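Local coordinates for galactose mutarotase-like protein (Clostridium acetobutylicum, PDB 3OS7), which probably binds carbohydrate and may interconvert the anomers of an aldose sugar, at residues F147-Q152 with N172-E177; E176-S181 with K322-N327. All coordinates share one frame; numbering follows the deposited sequence.

Overall arrangement
Interactions 1 and 2 are consecutive along the chain, sharing Glu176 and Glu177, and lie about 7 Å apart, centre to centre, on one flank of a predominantly beta fold of the galactose mutarotase type. In interaction 1 the turn 172-177 closes on the start of strand 151-160; in interaction 2 the chain leaving that turn pairs with strand 322-324. Asn172 ties the two together: its ND2 lies 3.0 Å from Leu324 O and its backbone O 2.8 Å from Asn327 N, both probable hydrogen bonds. Bound tetraethylene glycol, probably from crystallisation, comes within about 4 Å of the Pro179 side chain and about 6 Å of that of Phe151, which does not establish a sugar site.

Interaction 1. Residues F147-Q152 with N172-E177. With EDO (1,2-ethanediol), chain H.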
loop_
_atom_site.group_PDB
_atom_site.type_symbol
_atom_site.label_atom_id
_atom_site.label_comp_id
_atom_site.label_asym_id
_atom_site.label_seq_id
_atom_site.Cartn_x
_atom_site.Cartn_y
_atom_site.Cartn_z
ATOM N N PHE A 147 -6.358 -8.796 19.842
ATOM C CA PHE A 147 -7.190 -7.749 19.240
ATOM C C PHE A 147 -8.610 -8.291 19.090
ATOM O O PHE A 147 -8.991 -8.847 18.042
ATOM C CB PHE A 147 -6.591 -7.350 17.905
ATOM C CG PHE A 147 -7.214 -6.165 17.298
ATOM C CD1 PHE A 147 -6.932 -4.905 17.781
ATOM C CD2 PHE A 147 -8.089 -6.293 16.225
ATOM C CE1 PHE A 147 -7.518 -3.779 17.196
ATOM C CE2 PHE A 147 -8.652 -5.165 15.634
ATOM C CZ PHE A 147 -8.374 -3.927 16.127
ATOM N N SER A 148 -9.386 -8.185 20.161
ATOM C CA SER A 148 -10.643 -8.907 20.221
ATOM C C SER A 148 -11.799 -8.156 19.553
ATOM O O SER A 148 -12.806 -7.812 20.202
ATOM C CB SER A 148 -10.984 -9.271 21.667
ATOM O OG SER A 148 -9.931 -10.040 22.226
ATOM N N HIS A 149 -11.660 -7.952 18.246
ATOM C CA HIS A 149 -12.711 -7.390 17.419
ATOM C C HIS A 149 -12.813 -8.206 16.153
ATOM O O HIS A 149 -11.868 -8.211 15.350
ATOM C CB HIS A 149 -12.399 -5.942 16.999
ATOM C CG HIS A 149 -12.188 -5.002 18.145
ATOM N ND1 HIS A 149 -13.225 -4.369 18.792
ATOM C CD2 HIS A 149 -11.055 -4.573 18.746
ATOM C CE1 HIS A 149 -12.737 -3.600 19.752
ATOM N NE2 HIS A 149 -11.421 -3.729 19.764
ATOM N N GLU A 150 -13.939 -8.886 15.949
ATOM C CA GLU A 150 -14.220 -9.496 14.654
ATOM C C GLU A 150 -14.302 -8.411 13.574
ATOM O O GLU A 150 -14.777 -7.308 13.817
ATOM C CB GLU A 150 -15.498 -10.343 14.688
ATOM C CG GLU A 150 -15.344 -11.581 15.591
ATOM C CD GLU A 150 -16.458 -12.611 15.440
ATOM O OE1 GLU A 150 -17.629 -12.233 15.536
ATOM O OE2 GLU A 150 -16.155 -13.822 15.272
ATOM N N PHE A 151 -13.785 -8.708 12.399
ATOM C CA PHE A 151 -13.858 -7.767 11.284
ATOM C C PHE A 151 -13.760 -8.488 9.949
ATOM O O PHE A 151 -13.360 -9.645 9.892
ATOM C CB PHE A 151 -12.788 -6.648 11.415
ATOM C CG PHE A 151 -11.348 -7.115 11.286
ATOM C CD1 PHE A 151 -10.786 -7.328 10.044
ATOM C CD2 PHE A 151 -10.549 -7.297 12.422
ATOM C CE1 PHE A 151 -9.465 -7.745 9.922
ATOM C CE2 PHE A 151 -9.246 -7.697 12.319
ATOM C CZ PHE A 151 -8.698 -7.920 11.032
ATOM N N GLN A 152 -14.155 -7.803 8.877
ATOM C CA GLN A 152 -13.900 -8.289 7.537
ATOM C C GLN A 152 -13.221 -7.177 6.759
ATOM O O GLN A 152 -13.742 -6.074 6.648
ATOM C CB GLN A 152 -15.173 -8.680 6.798
ATOM C CG GLN A 152 -14.924 -9.282 5.413
ATOM C CD GLN A 152 -16.215 -9.585 4.678
ATOM O OE1 GLN A 152 -16.903 -8.672 4.197
ATOM N NE2 GLN A 152 -16.546 -10.869 4.582
ATOM N N ASN A 172 -16.216 -3.208 11.042
ATOM C CA ASN A 172 -16.106 -3.676 12.404
ATOM C C ASN A 172 -17.320 -4.558 12.672
ATOM O O ASN A 172 -18.441 -4.061 12.646
ATOM C CB ASN A 172 -16.081 -2.473 13.341
ATOM C CG ASN A 172 -16.075 -2.853 14.805
ATOM O OD1 ASN A 172 -15.865 -4.015 15.183
ATOM N ND2 ASN A 172 -16.312 -1.858 15.654
ATOM N N LEU A 173 -17.089 -5.851 12.885
ATOM C CA LEU A 173 -18.158 -6.815 13.157
ATOM C C LEU A 173 -18.292 -7.126 14.662
ATOM O O LEU A 173 -19.008 -8.054 15.055
ATOM C CB LEU A 173 -17.924 -8.094 12.337
ATOM C CG LEU A 173 -17.950 -7.898 10.798
ATOM C CD1 LEU A 173 -17.530 -9.171 10.018
ATOM C CD2 LEU A 173 -19.328 -7.356 10.315
ATOM N N SER A 174 -17.597 -6.367 15.494
ATOM C CA SER A 174 -17.555 -6.570 16.930
ATOM C C SER A 174 -18.590 -5.688 17.604
ATOM O O SER A 174 -19.182 -4.823 16.961
ATOM C CB SER A 174 -16.158 -6.260 17.512
ATOM O OG SER A 174 -15.934 -4.886 17.803
ATOM N N SER A 175 -18.733 -5.889 18.915
ATOM C CA SER A 175 -19.684 -5.132 19.713
ATOM C C SER A 175 -19.073 -3.886 20.362
ATOM O O SER A 175 -19.733 -3.209 21.142
ATOM C CB SER A 175 -20.272 -6.046 20.779
ATOM O OG SER A 175 -19.270 -6.482 21.672
ATOM N N GLU A 176 -17.810 -3.582 20.037
ATOM C CA GLU A 176 -17.089 -2.465 20.638
ATOM C C GLU A 176 -16.424 -1.591 19.577
ATOM O O GLU A 176 -16.187 -2.016 18.446
ATOM C CB GLU A 176 -16.009 -2.983 21.585
ATOM C CG GLU A 176 -16.541 -3.726 22.804
ATOM C CD GLU A 176 -15.435 -4.314 23.644
ATOM O OE1 GLU A 176 -14.825 -5.324 23.219
ATOM O OE2 GLU A 176 -15.181 -3.775 24.737
ATOM N N GLU A 177 -16.063 -0.386 19.987
ATOM C CA GLU A 177 -15.318 0.534 19.144
ATOM C C GLU A 177 -13.958 -0.066 18.753
ATOM O O GLU A 177 -13.218 -0.482 19.620
ATOM C CB GLU A 177 -15.100 1.813 19.949
ATOM C CG GLU A 177 -14.858 3.022 19.137
ATOM C CD GLU A 177 -14.485 4.236 19.971
ATOM O OE1 GLU A 177 -14.345 4.138 21.221
ATOM O OE2 GLU A 177 -14.316 5.298 19.357
HETATM C C1 EDO H . -16.304 -3.742 4.297
HETATM O O1 EDO H . -16.796 -3.398 3.004
HETATM C C2 EDO H . -15.519 -5.052 4.221
HETATM O O2 EDO H . -16.353 -6.129 3.751
HETATM O O HOH W 1 -14.974 -6.569 20.918
HETATM O O HOH W 2 -17.891 -10.455 17.284
#
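Ser148 reaches Glu176 through a water that donates to both Ser148 O and Glu176 OE1, while the Ser148 hydroxyl bonds to the backbone O of Tyr144. His149 carries the main polar link. With CG beside its own backbone N (chi1 -58°), its ring presents ND1 to Ser174 OG at 2.9 Å; the bond is nearly straight (167°) and the hydroxyl oxygen lies in the ring plane. NE2 bonds to Tyr95 OH, so both ring nitrogens are engaged and the ring's rotation is fixed. Ser174 OG donates to a lone pair of Asn172 OD1 at 2.8 Å and accepts from Glu176 N, an ST turn. The same OD1 takes Ser174 N from above its carbonyl plane, an Asx turn. Glu150 O accepts from Leu173 N at 2.9 Å, and Glu150 OE2 bonds to Lys139 N. Phe151 forms an antiparallel non-hydrogen-bonded pair with Asn172. Leu173 CD1 lies 4.0 Å from Gln152 CB, and 1,2-ethanediol, probably from the crystallisation liquor, donates from O2 to Gln152 OE1 at 2.6 Å. Phe151 turns its ring against Phe137 and edge-to-face with Phe78; strand 151-160 continues between strands 128-137 and 163-172, and His149 rests on Met178 and Pro179 of strand 178-189.

Interaction 2. Residues E176-S181 with K322-N327; sequences EEMPLS and KTLKPN
Strands 178-180 and 322-324 run antiparallel, their axes 4.4 Å apart at closest approach and their directions at 140°. They form a short antiparallel ladder in the mutarotase-like fold, 322-324 pairing with the start of strand 178-189. Met178 and Leu324 make a reciprocal hydrogen-bonded pair: Met178 N to Leu324 O and Leu324 N to Met178 O are each 2.8 Å. Leu180 N bonds to Lys322 O, whereas the return bond from Lys322 N to Leu180 O is weak. Between these pairs, Pro179 faces Thr323 at a non-hydrogen-bonded position, where proline's lack of an N-H costs no bond across the strands. Met178, a selenomethionine, lies alongside Leu324, its CE 4.0 Å from Leu324 CD1. On this same face the CD2 methyl of Leu180 reaches Leu324 CG at 3.9 Å, and Val170 of strand 163-172 packs against both Met178 and Leu180. The other face carries Pro179 and Thr323, against which Leu90 rests. Beyond the paired residues, Pro326 CG comes to 3.9 Å from Glu176 N. Glu177, extended with CG opposite its backbone N (chi1 -157°), brings its carboxylate to the Thr323 hydroxyl, whose OG1 donates to Glu177 OE2 at 2.6 Å from the anti side, 27° out of the carboxylate plane.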
loop_
_atom_site.group_PDB
_atom_site.type_symbol
_atom_site.label_atom_id
_atom_site.label_comp_id
_atom_site.label_asym_id
_atom_site.label_seq_id
_atom_site.Cartn_x
_atom_site.Cartn_y
_atom_site.Cartn_z
ATOM N N GLU A 176 -17.810 -3.582 20.037
ATOM C CA GLU A 176 -17.089 -2.465 20.638
ATOM C C GLU A 176 -16.424 -1.591 19.577
ATOM O O GLU A 176 -16.187 -2.016 18.446
ATOM C CB GLU A 176 -16.009 -2.983 21.585
ATOM C CG GLU A 176 -16.541 -3.726 22.804
ATOM C CD GLU A 176 -15.435 -4.314 23.644
ATOM O OE1 GLU A 176 -14.825 -5.324 23.219
ATOM O OE2 GLU A 176 -15.181 -3.775 24.737
ATOM N N GLU A 177 -16.063 -0.386 19.987
ATOM C CA GLU A 177 -15.318 0.534 19.144
ATOM C C GLU A 177 -13.958 -0.066 18.753
ATOM O O GLU A 177 -13.218 -0.482 19.620
ATOM C CB GLU A 177 -15.100 1.813 19.949
ATOM C CG GLU A 177 -14.858 3.022 19.137
ATOM C CD GLU A 177 -14.485 4.236 19.971
ATOM O OE1 GLU A 177 -14.345 4.138 21.221
ATOM O OE2 GLU A 177 -14.316 5.298 19.357
HETATM N N MSE A 178 -13.646 -0.082 17.455
HETATM C CA MSE A 178 -12.452 -0.730 16.927
HETATM C C MSE A 178 -11.432 0.310 16.443
HETATM O O MSE A 178 -11.733 1.126 15.584
HETATM C CB MSE A 178 -12.808 -1.634 15.762
HETATM C CG MSE A 178 -11.672 -2.536 15.317
HETATM SE SE MSE A 178 -12.041 -3.477 13.698
HETATM C CE MSE A 178 -11.379 -2.243 12.387
ATOM N N PRO A 179 -10.210 0.259 16.977
ATOM C CA PRO A 179 -9.142 1.128 16.446
ATOM C C PRO A 179 -8.898 0.867 14.977
ATOM O O PRO A 179 -8.942 -0.290 14.542
ATOM C CB PRO A 179 -7.904 0.669 17.235
ATOM C CG PRO A 179 -8.473 0.029 18.480
ATOM C CD PRO A 179 -9.751 -0.583 18.083
ATOM N N LEU A 180 -8.572 1.907 14.215
ATOM C CA LEU A 180 -8.412 1.755 12.781
ATOM C C LEU A 180 -7.269 2.624 12.258
ATOM O O LEU A 180 -7.257 3.848 12.440
ATOM C CB LEU A 180 -9.688 2.198 12.068
ATOM C CG LEU A 180 -9.671 2.132 10.537
ATOM C CD1 LEU A 180 -9.768 0.707 10.048
ATOM C CD2 LEU A 180 -10.823 2.958 10.029
ATOM N N SER A 181 -6.342 1.970 11.584
ATOM C CA SER A 181 -5.310 2.641 10.791
ATOM C C SER A 181 -4.920 1.631 9.714
ATOM O O SER A 181 -4.700 0.467 10.009
ATOM C CB SER A 181 -4.152 3.008 11.675
ATOM O OG SER A 181 -3.114 3.620 10.956
ATOM N N LYS A 322 -8.398 6.865 13.766
ATOM C CA LYS A 322 -9.843 6.735 13.678
ATOM C C LYS A 322 -10.261 5.499 14.453
ATOM O O LYS A 322 -9.464 4.615 14.784
ATOM C CB LYS A 322 -10.289 6.592 12.200
ATOM C CG LYS A 322 -10.062 7.825 11.336
ATOM C CD LYS A 322 -10.624 7.685 9.925
ATOM C CE LYS A 322 -11.947 8.411 9.777
ATOM N NZ LYS A 322 -12.949 7.980 10.781
ATOM N N THR A 323 -11.540 5.446 14.769
ATOM C CA THR A 323 -12.102 4.218 15.275
ATOM C C THR A 323 -13.375 3.954 14.490
ATOM O O THR A 323 -13.960 4.877 13.893
ATOM C CB THR A 323 -12.404 4.328 16.755
ATOM O OG1 THR A 323 -13.399 5.325 16.951
ATOM C CG2 THR A 323 -11.150 4.710 17.533
ATOM N N LEU A 324 -13.774 2.692 14.443
ATOM C CA LEU A 324 -15.036 2.303 13.857
ATOM C C LEU A 324 -16.006 1.840 14.951
ATOM O O LEU A 324 -15.671 1.027 15.798
ATOM C CB LEU A 324 -14.834 1.179 12.851
ATOM C CG LEU A 324 -14.102 1.506 11.558
ATOM C CD1 LEU A 324 -13.989 0.232 10.719
ATOM C CD2 LEU A 324 -14.865 2.591 10.826
ATOM N N LYS A 325 -17.208 2.398 14.923
ATOM C CA LYS A 325 -18.271 1.939 15.793
ATOM C C LYS A 325 -18.751 0.563 15.263
ATOM O O LYS A 325 -18.396 0.146 14.142
ATOM C CB LYS A 325 -19.387 3.011 15.840
ATOM C CG LYS A 325 -18.971 4.322 16.515
ATOM C CD LYS A 325 -20.165 5.289 16.597
ATOM C CE LYS A 325 -19.848 6.577 17.370
ATOM N NZ LYS A 325 -18.930 7.485 16.615
ATOM N N PRO A 326 -19.525 -0.176 16.070
ATOM C CA PRO A 326 -20.039 -1.475 15.642
ATOM C C PRO A 326 -20.796 -1.392 14.330
ATOM O O PRO A 326 -21.668 -0.523 14.173
ATOM C CB PRO A 326 -20.916 -1.917 16.834
ATOM C CG PRO A 326 -20.233 -1.263 18.000
ATOM C CD PRO A 326 -19.832 0.086 17.489
ATOM N N ASN A 327 -20.371 -2.242 13.382
ATOM C CA ASN A 327 -20.905 -2.342 12.029
ATOM C C ASN A 327 -20.630 -1.153 11.140
ATOM O O ASN A 327 -21.156 -1.087 10.028
ATOM C CB ASN A 327 -22.414 -2.669 12.005
ATOM C CG ASN A 327 -22.811 -3.439 10.745
ATOM O OD1 ASN A 327 -22.182 -4.431 10.409
ATOM N ND2 ASN A 327 -23.869 -2.975 10.042
#